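Local coordinates for extracellular haem-binding protein (Streptomyces reticuli, PDB 3FPW) that binds haem outside the cell, probably degrades it, and as an octamer interacts with its cognate two-component sensor kinase, at residues 73-76 against 77-81; 112-115 against 116-119; 179-182 against 183-186. All coordinates share one frame; numbering follows the deposited sequence. Where two conformers were deposited one is given.

Each contact is one turn-to-turn step within a single helix. Contacts 1 and 3 lie on helices 67-83 and 176-187, where alanine side chains of the first meet backbone and alanine atoms of the second: Ala77 CB comes within 3.3 Å of Tyr182 O, and Ala80 CB within 3.6 Å of Ala185 CB. Contact 2, on helix 112-126, does not touch contact 1 but meets contact 3 in a salt bridge, Lys119 NZ to Asp179 OD2 at 2.9 Å. Contact 3 is the most buried, although Gln181 and Arg184 are exposed; contacts 1 and 2 are partly buried. Alanines dominate contact 1, charged chains and phosphates contact 2, and an arginine laid against its own helix contact 3.

Contact 1. Residues 73-76 against 77-81; sequences AARA and AVEAA
Arg75 O accepts the shortest backbone bond here, from Glu79 N at 2.9 Å, an i to i+4 step of helix 67-83 that also brings the two charged side chains onto the same side of the helix. The same ladder runs through Ala77 N to Ala73 O, Val78 N to Ala74 O and Ala80 N to Ala76 O, all regular alpha-helical bonds. This helix packs on the antiparallel sheet of the HbpS-like fold, with Ala74 and Val78 turned to strands 89-94 and 99-104, while Ala80 meets helix 176-187. Small alanine side chains let the helix sit close to both.

On the outer side, Glu79 CG lies beside the backbone N (chi1 -71°), which brings it to 3.2 Å from Arg75 O and leads the carboxylate back over the preceding turn. Glu79 OE2 then stands over one face of the Arg75 guanidinium, toward its rim, 4.2 Å from Arg75 NH2. The two planes are nearly perpendicular, at 87°, and no N-H of the arginine points at this oxygen, leaving an attraction of charges beyond salt-bridge range. Arg75 NH1 also lies close to Arg75 NH1 of a second subunit, and the nearby carboxylate may ease that meeting of like charges. A water links the pair: it donates to Glu79 OE2 at 2.9 Å and accepts a weak bond from Arg75 NE at 3.1 Å.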
loop_
_atom_site.group_PDB
_atom_site.type_symbol
_atom_site.label_atom_id
_atom_site.label_comp_id
_atom_site.label_asym_id
_atom_site.label_seq_id
_atom_site.Cartn_x
_atom_site.Cartn_y
_atom_site.Cartn_z
ATOM N N ALA A 73 -4.795 21.746 -22.017
ATOM C CA ALA A 73 -4.811 20.484 -22.747
ATOM C C ALA A 73 -5.829 19.507 -22.127
ATOM O O ALA A 73 -6.610 18.847 -22.827
ATOM C CB ALA A 73 -3.400 19.856 -22.769
ATOM N N ALA A 74 -5.814 19.398 -20.809
ATOM C CA ALA A 74 -6.735 18.493 -20.141
ATOM C C ALA A 74 -8.164 18.889 -20.452
ATOM O O ALA A 74 -8.992 18.047 -20.783
ATOM C CB ALA A 74 -6.489 18.511 -18.641
ATOM N N ARG A 75 -8.448 20.179 -20.341
ATOM C CA ARG A 75 -9.789 20.679 -20.586
ATOM C C ARG A 75 -10.217 20.407 -22.027
ATOM O O ARG A 75 -11.379 20.080 -22.285
ATOM C CB ARG A 75 -9.864 22.177 -20.226
ATOM C CG ARG A 75 -9.826 22.389 -18.732
ATOM C CD ARG A 75 -9.929 23.858 -18.382
ATOM N NE ARG A 75 -11.293 24.349 -18.595
ATOM C CZ ARG A 75 -11.579 25.558 -19.061
ATOM N NH1 ARG A 75 -10.599 26.378 -19.414
ATOM N NH2 ARG A 75 -12.842 25.929 -19.211
ATOM N N ALA A 76 -9.287 20.523 -22.968
ATOM C CA ALA A 76 -9.610 20.277 -24.381
ATOM C C ALA A 76 -9.968 18.818 -24.622
ATOM O O ALA A 76 -10.826 18.502 -25.431
ATOM C CB ALA A 76 -8.450 20.697 -25.261
ATOM N N ALA A 77 -9.309 17.919 -23.916
ATOM C CA ALA A 77 -9.613 16.503 -24.054
ATOM C C ALA A 77 -11.004 16.235 -23.500
ATOM O O ALA A 77 -11.796 15.542 -24.126
ATOM C CB ALA A 77 -8.556 15.657 -23.346
ATOM N N VAL A 78 -11.321 16.795 -22.336
ATOM C CA VAL A 78 -12.667 16.618 -21.793
ATOM C C VAL A 78 -13.700 17.177 -22.765
ATOM O O VAL A 78 -14.716 16.542 -23.051
ATOM C CB VAL A 78 -12.835 17.286 -20.409
ATOM C CG1 VAL A 78 -14.318 17.284 -19.990
ATOM C CG2 VAL A 78 -11.992 16.569 -19.382
ATOM N N GLU A 79 -13.445 18.378 -23.271
ATOM C CA GLU A 79 -14.411 19.014 -24.174
ATOM C C GLU A 79 -14.648 18.190 -25.419
ATOM O O GLU A 79 -15.778 18.088 -25.881
ATOM C CB GLU A 79 -13.967 20.429 -24.522
ATOM C CG GLU A 79 -14.108 21.392 -23.331
ATOM C CD GLU A 79 -13.323 22.681 -23.527
ATOM O OE1 GLU A 79 -12.960 22.987 -24.687
ATOM O OE2 GLU A 79 -13.069 23.382 -22.519
ATOM N N ALA A 80 -13.589 17.587 -25.946
ATOM C CA ALA A 80 -13.731 16.742 -27.126
ATOM C C ALA A 80 -14.584 15.518 -26.811
ATOM O O ALA A 80 -15.456 15.132 -27.586
ATOM C CB ALA A 80 -12.363 16.326 -27.676
ATOM N N ALA A 81 -14.353 14.891 -25.667
ATOM C CA ALA A 81 -15.219 13.780 -25.276
ATOM C C ALA A 81 -16.675 14.227 -25.066
ATOM O O ALA A 81 -17.614 13.542 -25.491
ATOM C CB ALA A 81 -14.661 13.093 -24.021
HETATM O O HOH W 1 -13.500 22.482 -19.825
#

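Contact 2. Residues 112-115 against 116-119. With PO4 (phosphate ion), chain E; PO4 (phosphate ion), chain G; PO4 (phosphate ion), chain D.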
loop_
_atom_site.group_PDB
_atom_site.type_symbol
_atom_site.label_atom_id
_atom_site.label_comp_id
_atom_site.label_asym_id
_atom_site.label_seq_id
_atom_site.Cartn_x
_atom_site.Cartn_y
_atom_site.Cartn_z
ATOM N N SER A 112 -11.922 4.935 -14.388
ATOM C CA SER A 112 -11.279 5.791 -15.398
ATOM C C SER A 112 -10.217 6.739 -14.845
ATOM O O SER A 112 -9.306 7.106 -15.564
ATOM C CB SER A 112 -12.326 6.582 -16.199
ATOM O OG SER A 112 -12.965 7.517 -15.352
ATOM N N TYR A 113 -10.307 7.101 -13.563
ATOM C CA TYR A 113 -9.453 8.135 -13.020
ATOM C C TYR A 113 -8.010 7.648 -12.938
ATOM O O TYR A 113 -7.091 8.265 -13.523
ATOM C CB TYR A 113 -9.969 8.518 -11.634
ATOM C CG TYR A 113 -9.277 9.695 -11.031
ATOM C CD1 TYR A 113 -8.254 9.505 -10.131
ATOM C CD2 TYR A 113 -9.673 11.015 -11.326
ATOM C CE1 TYR A 113 -7.612 10.569 -9.554
ATOM C CE2 TYR A 113 -9.035 12.087 -10.727
ATOM C CZ TYR A 113 -7.997 11.845 -9.852
ATOM O OH TYR A 113 -7.331 12.859 -9.214
ATOM N N GLU A 114 -7.809 6.498 -12.282
ATOM C CA GLU A 114 -6.466 5.900 -12.210
ATOM C C GLU A 114 -5.987 5.408 -13.568
ATOM O O GLU A 114 -4.800 5.479 -13.872
ATOM C CB GLU A 114 -6.400 4.807 -11.146
ATOM C CG GLU A 114 -6.575 5.389 -9.726
ATOM C CD GLU A 114 -6.235 4.381 -8.631
ATOM O OE1 GLU A 114 -5.399 3.488 -8.884
ATOM O OE2 GLU A 114 -6.775 4.512 -7.505
ATOM N N SER A 115 -6.913 4.903 -14.383
ATOM C CA SER A 115 -6.568 4.443 -15.719
ATOM C C SER A 115 -5.954 5.594 -16.513
ATOM O O SER A 115 -4.933 5.418 -17.151
ATOM C CB SER A 115 -7.803 3.893 -16.436
ATOM O OG SER A 115 -7.492 3.437 -17.747
ATOM N N ALA A 116 -6.577 6.769 -16.464
ATOM C CA ALA A 116 -6.080 7.931 -17.203
ATOM C C ALA A 116 -4.692 8.337 -16.701
ATOM O O ALA A 116 -3.769 8.575 -17.503
ATOM C CB ALA A 116 -7.030 9.083 -17.069
ATOM N N GLU A 117 -4.526 8.346 -15.378
ATOM C CA GLU A 117 -3.231 8.683 -14.794
ATOM C C GLU A 117 -2.134 7.742 -15.257
ATOM O O GLU A 117 -1.043 8.180 -15.652
ATOM C CB GLU A 117 -3.310 8.628 -13.274
ATOM C CG GLU A 117 -3.705 9.887 -12.596
ATOM C CD GLU A 117 -3.356 9.821 -11.113
ATOM O OE1 GLU A 117 -3.855 8.878 -10.465
ATOM O OE2 GLU A 117 -2.574 10.674 -10.611
ATOM N N ARG A 118 -2.407 6.442 -15.208
ATOM C CA ARG A 118 -1.391 5.469 -15.583
ATOM C C ARG A 118 -1.070 5.518 -17.063
ATOM O O ARG A 118 0.087 5.339 -17.438
ATOM C CB ARG A 118 -1.787 4.070 -15.142
ATOM C CG ARG A 118 -1.811 3.973 -13.641
ATOM C CD ARG A 118 -2.108 2.554 -13.189
ATOM N NE ARG A 118 -1.806 2.431 -11.766
ATOM C CZ ARG A 118 -0.983 1.530 -11.255
ATOM N NH1 ARG A 118 -0.405 0.610 -12.041
ATOM N NH2 ARG A 118 -0.773 1.524 -9.948
ATOM N N LYS A 119 -2.087 5.728 -17.901
ATOM C CA LYS A 119 -1.815 5.878 -19.328
ATOM C C LYS A 119 -0.903 7.061 -19.611
ATOM O O LYS A 119 0.005 6.956 -20.430
ATOM C CB LYS A 119 -3.100 6.043 -20.145
ATOM C CG LYS A 119 -3.948 4.784 -20.151
ATOM C CD LYS A 119 -5.149 5.006 -21.036
ATOM C CE LYS A 119 -6.221 3.938 -20.853
ATOM N NZ LYS A 119 -7.457 4.254 -21.663
HETATM P P PO4 E . -1.623 5.696 -9.962
HETATM O O1 PO4 E . -1.846 6.947 -10.781
HETATM O O2 PO4 E . -2.771 4.718 -10.150
HETATM O O3 PO4 E . -0.335 5.029 -10.398
HETATM O O4 PO4 E . -1.526 6.092 -8.502
HETATM P P PO4 G . 1.741 -0.441 -9.117
HETATM O O1 PO4 G . 1.711 -0.662 -10.615
HETATM O O2 PO4 G . 0.414 -0.834 -8.504
HETATM O O3 PO4 G . 2.850 -1.287 -8.533
HETATM O O4 PO4 G . 2.011 1.017 -8.814
HETATM P P PO4 D . -10.563 2.614 -20.029
HETATM O O1 PO4 D . -11.154 3.725 -20.889
HETATM O O2 PO4 D . -11.174 1.323 -20.514
HETATM O O3 PO4 D . -9.101 2.590 -20.337
HETATM O O4 PO4 D . -10.753 2.739 -18.499
#
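Lys119 holds its CG beside the backbone N (chi1 -67°), which brings CG to 3.2 Å from Ser115 O, and from there the extended chain carries NZ to the phosphate of chain D. The two residues are one turn apart on helix 112-126, which lies against the sheet of the HbpS-like fold, and their backbones are joined by the i to i+4 bond from Lys119 N to Ser115 O.

Three phosphates, all probably from the crystallisation liquor, line this helix. Lys119 NZ donates to O3 of the chain D phosphate at 2.7 Å. Ser115 OG is modelled near the same ion, but its part is doubtful, because the residue takes two conformations and the bonds are weak. The ammonium is also held by Asp179 and by the carbonyls of Ala153 and Val170, which fix the end of the long chain.

Arg118 extends from the neighbouring position and joins the other two phosphates at the edge of its guanidinium. Its NE gives a fairly straight bond, 163°, to O2 of the chain E phosphate at 3.0 Å. On the chain G phosphate NH1 and NH2 grip separate oxygens, O1 at 2.9 Å and O2 at 3.0 Å. The chain E ion also meets carboxylates: Glu117, whose OE2 is bonded to Thr99 OG1, brings OE1 to 2.8 Å from its O1, and Glu114 OE1 approaches its O2 to 3.2 Å.

Contact 3. Residues 179-182 against 183-186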
loop_
_atom_site.group_PDB
_atom_site.type_symbol
_atom_site.label_atom_id
_atom_site.label_comp_id
_atom_site.label_asym_id
_atom_site.label_seq_id
_atom_site.Cartn_x
_atom_site.Cartn_y
_atom_site.Cartn_z
ATOM N N ASP A 179 -10.536 6.783 -26.526
ATOM C CA ASP A 179 -9.819 7.514 -25.466
ATOM C C ASP A 179 -8.650 8.276 -26.077
ATOM O O ASP A 179 -8.399 9.453 -25.768
ATOM C CB ASP A 179 -9.206 6.569 -24.428
ATOM C CG ASP A 179 -10.222 5.927 -23.500
ATOM O OD1 ASP A 179 -11.249 6.569 -23.181
ATOM O OD2 ASP A 179 -9.961 4.774 -23.039
ATOM N N GLU A 180 -7.896 7.586 -26.925
ATOM C CA GLU A 180 -6.684 8.188 -27.462
ATOM C C GLU A 180 -6.984 9.313 -28.451
ATOM O O GLU A 180 -6.209 10.260 -28.560
ATOM C CB GLU A 180 -5.742 7.132 -28.046
ATOM C CG GLU A 180 -4.295 7.535 -27.902
ATOM C CD GLU A 180 -3.356 6.403 -28.255
ATOM O OE1 GLU A 180 -2.866 6.373 -29.405
ATOM O OE2 GLU A 180 -3.132 5.541 -27.387
ATOM N N GLN A 181 -8.106 9.211 -29.168
ATOM C CA GLN A 181 -8.600 10.335 -29.968
ATOM C C GLN A 181 -8.759 11.578 -29.100
ATOM O O GLN A 181 -8.333 12.669 -29.474
ATOM C CB GLN A 181 -9.943 9.974 -30.608
ATOM C CG GLN A 181 -10.578 11.041 -31.500
ATOM C CD GLN A 181 -11.845 10.526 -32.196
ATOM O OE1 GLN A 181 -12.955 10.951 -31.882
ATOM N NE2 GLN A 181 -11.676 9.591 -33.120
ATOM N N TYR A 182 -9.382 11.424 -27.939
ATOM C CA TYR A 182 -9.607 12.599 -27.095
ATOM C C TYR A 182 -8.306 13.105 -26.469
ATOM O O TYR A 182 -8.126 14.318 -26.288
ATOM C CB TYR A 182 -10.629 12.286 -26.006
ATOM C CG TYR A 182 -11.936 11.768 -26.572
ATOM C CD1 TYR A 182 -12.519 12.376 -27.673
ATOM C CD2 TYR A 182 -12.591 10.710 -25.985
ATOM C CE1 TYR A 182 -13.708 11.917 -28.195
ATOM C CE2 TYR A 182 -13.777 10.236 -26.491
ATOM C CZ TYR A 182 -14.337 10.851 -27.600
ATOM O OH TYR A 182 -15.534 10.399 -28.125
ATOM N N ALA A 183 -7.391 12.193 -26.156
ATOM C CA ALA A 183 -6.067 12.589 -25.667
ATOM C C ALA A 183 -5.353 13.438 -26.725
ATOM O O ALA A 183 -4.789 14.465 -26.418
ATOM C CB ALA A 183 -5.205 11.359 -25.301
ATOM N N ARG A 184 -5.394 12.993 -27.979
ATOM C CA ARG A 184 -4.789 13.751 -29.059
ATOM C C ARG A 184 -5.455 15.109 -29.237
ATOM O O ARG A 184 -4.788 16.078 -29.597
ATOM C CB ARG A 184 -4.859 12.970 -30.377
ATOM C CG ARG A 184 -3.902 11.770 -30.448
ATOM C CD ARG A 184 -3.800 11.252 -31.884
ATOM N NE ARG A 184 -5.101 10.898 -32.441
ATOM C CZ ARG A 184 -5.662 9.696 -32.313
ATOM N NH1 ARG A 184 -5.035 8.737 -31.656
ATOM N NH2 ARG A 184 -6.847 9.444 -32.862
ATOM N N ALA A 185 -6.767 15.185 -29.022
ATOM C CA ALA A 185 -7.480 16.460 -29.098
ATOM C C ALA A 185 -7.005 17.430 -28.023
ATOM O O ALA A 185 -6.918 18.637 -28.250
ATOM C CB ALA A 185 -8.988 16.235 -28.976
ATOM N N GLY A 186 -6.696 16.896 -26.841
ATOM C CA GLY A 186 -6.107 17.711 -25.786
ATOM C C GLY A 186 -4.705 18.189 -26.139
ATOM O O GLY A 186 -4.388 19.366 -26.002
#
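One face of the Arg184 guanidinium lies on the preceding turn of its own helix, with Glu180 O 3.6 Å and Gln181 CA 3.5 Å above the plane, both toward the rim. At the edge and in plane stands Glu180 OE1, yet the carboxylate itself is turned 85° from the guanidinium. Glu180 OE1 and Arg184 NH1, 3.9 Å apart, form a long salt bridge. The bend at chi3 (-56°) brings the guanidinium back over the preceding turn, and Arg184 NH2 comes to 3.9 Å from Gln181 CB.

Stronger claims on the glutamate come from Ser131 OG at OE1 and from Gly154 N at OE2. The arrangement belongs to helix 176-187 of the HbpS-like fold, which lies beside helix 67-83 and touches strand 163-171 through Asp179 and Ala183. Its i to i+4 ladder includes Arg184 N to Glu180 O at 2.9 Å, so this carbonyl, already bonded, also lies against the guanidinium face. Tyr182 leaves from another side of the helix, packing on Ala80 and Ala81, with its hydroxyl bonded to Asp84 and Arg86. Beyond it, Gly186 N donates to Tyr182 O at 3.0 Å.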